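Local coordinates for protein esterase (uncultured bacterium pCosCE1, PDB 7ATL) that hydrolyses carboxylic esters as a family VIII carboxylesterase with a beta-lactamase-like fold, and also shows promiscuous acyltransferase activity, at residues L296-T308 with W313-A325. Sequence-based numbering, arbitrary orientation.
Sequences LMRQAHVGSHAET and WGFGFGGAVLEDA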
loop_
_atom_site.group_PDB
_atom_site.type_symbol
_atom_site.label_atom_id
_atom_site.label_comp_id
_atom_site.label_asym_id
_atom_site.label_seq_id
_atom_site.Cartn_x
_atom_site.Cartn_y
_atom_site.Cartn_z
ATOM N N LEU A 296 -8.103 8.855 -14.633
ATOM C CA LEU A 296 -9.277 8.264 -13.939
ATOM C C LEU A 296 -8.869 7.840 -12.520
ATOM O O LEU A 296 -9.621 8.145 -11.568
ATOM C CB LEU A 296 -9.791 7.067 -14.742
ATOM C CG LEU A 296 -10.927 6.266 -14.106
ATOM C CD1 LEU A 296 -12.140 7.151 -13.864
ATOM C CD2 LEU A 296 -11.310 5.062 -14.974
ATOM N N MET A 297 -7.698 7.210 -12.377
ATOM C CA MET A 297 -7.254 6.620 -11.092
ATOM C C MET A 297 -7.025 7.726 -10.046
ATOM O O MET A 297 -7.136 7.411 -8.844
ATOM C CB MET A 297 -6.012 5.741 -11.295
ATOM C CG MET A 297 -6.323 4.521 -12.131
ATOM S SD MET A 297 -4.890 3.526 -12.541
ATOM C CE MET A 297 -4.463 2.977 -10.888
ATOM N N ARG A 298 -6.784 8.980 -10.456
ATOM C CA ARG A 298 -6.462 10.108 -9.533
ATOM C C ARG A 298 -7.617 11.123 -9.486
ATOM O O ARG A 298 -7.472 12.203 -8.871
ATOM C CB ARG A 298 -5.132 10.767 -9.934
ATOM C CG ARG A 298 -5.091 11.372 -11.336
ATOM C CD ARG A 298 -4.085 12.507 -11.458
ATOM N NE ARG A 298 -3.726 12.769 -12.843
ATOM C CZ ARG A 298 -2.874 12.040 -13.550
ATOM N NH1 ARG A 298 -2.273 10.985 -13.022
ATOM N NH2 ARG A 298 -2.641 12.354 -14.808
ATOM N N GLN A 299 -8.758 10.801 -10.072
ATOM C CA GLN A 299 -10.000 11.534 -9.726
ATOM C C GLN A 299 -10.354 11.276 -8.257
ATOM O O GLN A 299 -10.035 10.186 -7.722
ATOM C CB GLN A 299 -11.144 11.119 -10.639
ATOM C CG GLN A 299 -11.017 11.677 -12.045
ATOM C CD GLN A 299 -12.064 11.053 -12.933
ATOM O OE1 GLN A 299 -11.864 10.915 -14.141
ATOM N NE2 GLN A 299 -13.181 10.645 -12.329
ATOM N N ALA A 300 -11.018 12.243 -7.635
ATOM C CA ALA A 300 -11.581 12.129 -6.272
ATOM C C ALA A 300 -12.909 11.346 -6.308
ATOM O O ALA A 300 -13.947 11.947 -5.988
ATOM C CB ALA A 300 -11.759 13.510 -5.691
ATOM N N HIS A 301 -12.865 10.045 -6.648
ATOM C CA HIS A 301 -14.008 9.088 -6.586
ATOM C C HIS A 301 -14.621 9.168 -5.192
ATOM O O HIS A 301 -15.822 9.073 -5.108
ATOM C CB HIS A 301 -13.594 7.652 -6.924
ATOM C CG HIS A 301 -13.140 7.483 -8.334
ATOM N ND1 HIS A 301 -14.029 7.359 -9.377
ATOM C CD2 HIS A 301 -11.898 7.446 -8.872
ATOM C CE1 HIS A 301 -13.349 7.244 -10.496
ATOM N NE2 HIS A 301 -12.043 7.292 -10.213
ATOM N N VAL A 302 -13.790 9.380 -4.172
ATOM C CA VAL A 302 -14.194 9.759 -2.796
ATOM C C VAL A 302 -13.719 11.192 -2.577
ATOM O O VAL A 302 -12.540 11.432 -2.803
ATOM C CB VAL A 302 -13.601 8.802 -1.751
ATOM C CG1 VAL A 302 -13.646 9.405 -0.358
ATOM C CG2 VAL A 302 -14.299 7.456 -1.786
ATOM N N GLY A 303 -14.617 12.091 -2.151
ATOM C CA GLY A 303 -14.323 13.521 -1.928
ATOM C C GLY A 303 -13.428 13.723 -0.721
ATOM O O GLY A 303 -13.331 12.792 0.082
ATOM N N SER A 304 -12.791 14.896 -0.622
ATOM C CA SER A 304 -11.853 15.300 0.465
ATOM C C SER A 304 -12.585 15.481 1.809
ATOM O O SER A 304 -11.907 15.710 2.828
ATOM C CB SER A 304 -11.065 16.540 0.072
ATOM O OG SER A 304 -11.891 17.546 -0.509
ATOM N N HIS A 305 -13.914 15.363 1.828
ATOM C CA HIS A 305 -14.722 15.285 3.077
ATOM C C HIS A 305 -14.193 14.099 3.897
ATOM O O HIS A 305 -14.212 14.196 5.127
ATOM C CB HIS A 305 -16.248 15.290 2.785
ATOM C CG HIS A 305 -16.802 14.045 2.170
ATOM N ND1 HIS A 305 -17.335 13.007 2.934
ATOM C CD2 HIS A 305 -16.931 13.663 0.875
ATOM C CE1 HIS A 305 -17.740 12.032 2.136
ATOM N NE2 HIS A 305 -17.501 12.408 0.864
ATOM N N ALA A 306 -13.654 13.069 3.234
ATOM C CA ALA A 306 -13.232 11.787 3.851
ATOM C C ALA A 306 -11.922 11.932 4.636
ATOM O O ALA A 306 -11.642 11.034 5.462
ATOM C CB ALA A 306 -13.120 10.717 2.799
ATOM N N GLU A 307 -11.142 12.986 4.377
ATOM C CA GLU A 307 -9.878 13.322 5.095
ATOM C C GLU A 307 -8.915 12.132 5.117
ATOM O O GLU A 307 -8.361 11.837 6.186
ATOM C CB GLU A 307 -10.170 13.781 6.527
ATOM C CG GLU A 307 -11.028 15.036 6.569
ATOM C CD GLU A 307 -11.059 15.842 7.859
ATOM O OE1 GLU A 307 -10.375 15.457 8.846
ATOM O OE2 GLU A 307 -11.759 16.877 7.846
ATOM N N THR A 308 -8.662 11.496 3.983
ATOM C CA THR A 308 -8.050 10.151 3.991
ATOM C C THR A 308 -6.574 10.189 4.425
ATOM O O THR A 308 -6.077 9.143 4.861
ATOM C CB THR A 308 -8.247 9.496 2.633
ATOM O OG1 THR A 308 -7.371 10.232 1.787
ATOM C CG2 THR A 308 -9.696 9.518 2.195
ATOM N N TRP A 313 -7.689 15.682 1.473
ATOM C CA TRP A 313 -7.401 14.409 0.768
ATOM C C TRP A 313 -8.673 13.549 0.622
ATOM O O TRP A 313 -9.330 13.242 1.642
ATOM C CB TRP A 313 -6.330 13.681 1.559
ATOM C CG TRP A 313 -4.962 14.274 1.523
ATOM C CD1 TRP A 313 -4.388 15.063 2.476
ATOM C CD2 TRP A 313 -3.930 13.981 0.565
ATOM N NE1 TRP A 313 -3.079 15.314 2.158
ATOM C CE2 TRP A 313 -2.768 14.646 0.999
ATOM C CE3 TRP A 313 -3.875 13.223 -0.606
ATOM C CZ2 TRP A 313 -1.577 14.599 0.281
ATOM C CZ3 TRP A 313 -2.692 13.153 -1.300
ATOM C CH2 TRP A 313 -1.562 13.831 -0.860
ATOM N N GLY A 314 -9.036 13.240 -0.620
ATOM C CA GLY A 314 -10.066 12.264 -0.987
ATOM C C GLY A 314 -9.413 10.931 -1.272
ATOM O O GLY A 314 -8.338 10.678 -0.722
ATOM N N PHE A 315 -10.024 10.114 -2.117
ATOM C CA PHE A 315 -9.459 8.817 -2.539
ATOM C C PHE A 315 -9.878 8.508 -3.972
ATOM O O PHE A 315 -11.038 8.798 -4.379
ATOM C CB PHE A 315 -9.913 7.699 -1.607
ATOM C CG PHE A 315 -8.934 6.563 -1.524
ATOM C CD1 PHE A 315 -7.879 6.602 -0.638
ATOM C CD2 PHE A 315 -9.068 5.454 -2.337
ATOM C CE1 PHE A 315 -6.983 5.551 -0.566
ATOM C CE2 PHE A 315 -8.180 4.395 -2.245
ATOM C CZ PHE A 315 -7.123 4.456 -1.381
ATOM N N GLY A 316 -8.943 7.920 -4.706
ATOM C CA GLY A 316 -9.099 7.545 -6.115
ATOM C C GLY A 316 -9.129 6.047 -6.236
ATOM O O GLY A 316 -9.858 5.423 -5.432
ATOM N N PHE A 317 -8.410 5.517 -7.230
ATOM C CA PHE A 317 -8.089 4.088 -7.398
ATOM C C PHE A 317 -6.582 3.937 -7.220
ATOM O O PHE A 317 -5.838 4.384 -8.133
ATOM C CB PHE A 317 -8.521 3.586 -8.769
ATOM C CG PHE A 317 -9.968 3.788 -9.142
ATOM C CD1 PHE A 317 -10.961 3.890 -8.179
ATOM C CD2 PHE A 317 -10.341 3.834 -10.479
ATOM C CE1 PHE A 317 -12.289 4.067 -8.538
ATOM C CE2 PHE A 317 -11.669 3.988 -10.837
ATOM C CZ PHE A 317 -12.642 4.103 -9.863
ATOM N N GLY A 318 -6.153 3.387 -6.075
ATOM C CA GLY A 318 -4.737 3.090 -5.771
ATOM C C GLY A 318 -4.144 3.942 -4.655
ATOM O O GLY A 318 -3.118 3.541 -4.110
ATOM N N GLY A 319 -4.754 5.077 -4.314
ATOM C CA GLY A 319 -4.324 5.880 -3.151
ATOM C C GLY A 319 -5.177 7.118 -2.963
ATOM O O GLY A 319 -6.195 7.218 -3.625
ATOM N N ALA A 320 -4.755 8.006 -2.071
ATOM C CA ALA A 320 -5.468 9.244 -1.693
ATOM C C ALA A 320 -5.170 10.331 -2.735
ATOM O O ALA A 320 -4.026 10.373 -3.266
ATOM C CB ALA A 320 -5.058 9.698 -0.307
ATOM N N VAL A 321 -6.175 11.168 -3.007
ATOM C CA VAL A 321 -6.123 12.249 -4.016
ATOM C C VAL A 321 -6.163 13.558 -3.254
ATOM O O VAL A 321 -7.093 13.723 -2.465
ATOM C CB VAL A 321 -7.304 12.154 -4.989
ATOM C CG1 VAL A 321 -7.423 13.414 -5.857
ATOM C CG2 VAL A 321 -7.216 10.892 -5.833
ATOM N N LEU A 322 -5.205 14.442 -3.510
ATOM C CA LEU A 322 -5.161 15.791 -2.904
ATOM C C LEU A 322 -6.127 16.674 -3.686
ATOM O O LEU A 322 -5.927 16.831 -4.899
ATOM C CB LEU A 322 -3.726 16.305 -2.992
ATOM C CG LEU A 322 -3.470 17.644 -2.321
ATOM C CD1 LEU A 322 -3.882 17.580 -0.864
ATOM C CD2 LEU A 322 -2.005 18.037 -2.445
ATOM N N GLU A 323 -7.181 17.159 -3.045
ATOM C CA GLU A 323 -8.139 18.128 -3.650
ATOM C C GLU A 323 -7.764 19.564 -3.230
ATOM O O GLU A 323 -7.984 20.458 -4.033
ATOM C CB GLU A 323 -9.574 17.798 -3.234
ATOM C CG GLU A 323 -10.146 16.519 -3.832
ATOM C CD GLU A 323 -11.584 16.662 -4.318
ATOM O OE1 GLU A 323 -11.740 17.082 -5.465
ATOM O OE2 GLU A 323 -12.543 16.376 -3.552
ATOM N N ASP A 324 -7.211 19.769 -2.026
ATOM C CA ASP A 324 -6.958 21.110 -1.450
ATOM C C ASP A 324 -5.611 21.141 -0.725
ATOM O O ASP A 324 -5.607 21.005 0.518
ATOM C CB ASP A 324 -8.097 21.499 -0.517
ATOM C CG ASP A 324 -8.060 22.946 -0.054
ATOM O OD1 ASP A 324 -6.967 23.552 -0.038
ATOM O OD2 ASP A 324 -9.125 23.451 0.305
ATOM N N ALA A 325 -4.530 21.412 -1.463
ATOM C CA ALA A 325 -3.137 21.466 -0.947
ATOM C C ALA A 325 -2.997 22.435 0.242
ATOM O O ALA A 325 -2.203 22.123 1.175
ATOM C CB ALA A 325 -2.194 21.824 -2.064
#
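Phe317 and His301 form an offset stack, ring centroids 3.8 Å apart and planes 10° from parallel. Along Phe317, CB rests beside CA and CG of Met297; CG nears His301 CD2 (4.1 Å), CD1 and CE1 run over that same atom, CD2 and CE2 of Phe317 lie over His301 NE2, and Phe317 CZ sits above the imidazole centre, 3.3 Å from His301 NE2. Its flat apolar ring suits both this stack and Leu296 CG, which CE2 reaches. Histidine offers a flat face while its NE2 donates to Leu296 O (2.9 Å), helping fix the ring's rotation. Next to the stack, Phe317 N bonds to Met297 O. Gly316, having no side chain, brings CA within 3.4 Å of Met297 O and 3.2 Å of Gln299 O. Val302 and Phe315 exchange both backbone bonds as an antiparallel pair, and His301 with Val302 opposite Phe315 makes a classic beta bulge. Thr308 supplies a hydroxyl: OG1, between backbone N and carbonyl carbon (chi1 71°), donates to Gly314 O at 2.7 Å, while CG2 lies against Gly314. Val321 N reaches that oxygen from the other face. The loop after helix 291-297 is bridged to outermost strand 313-315 of the beta-lactamase-like fold's antiparallel sheet.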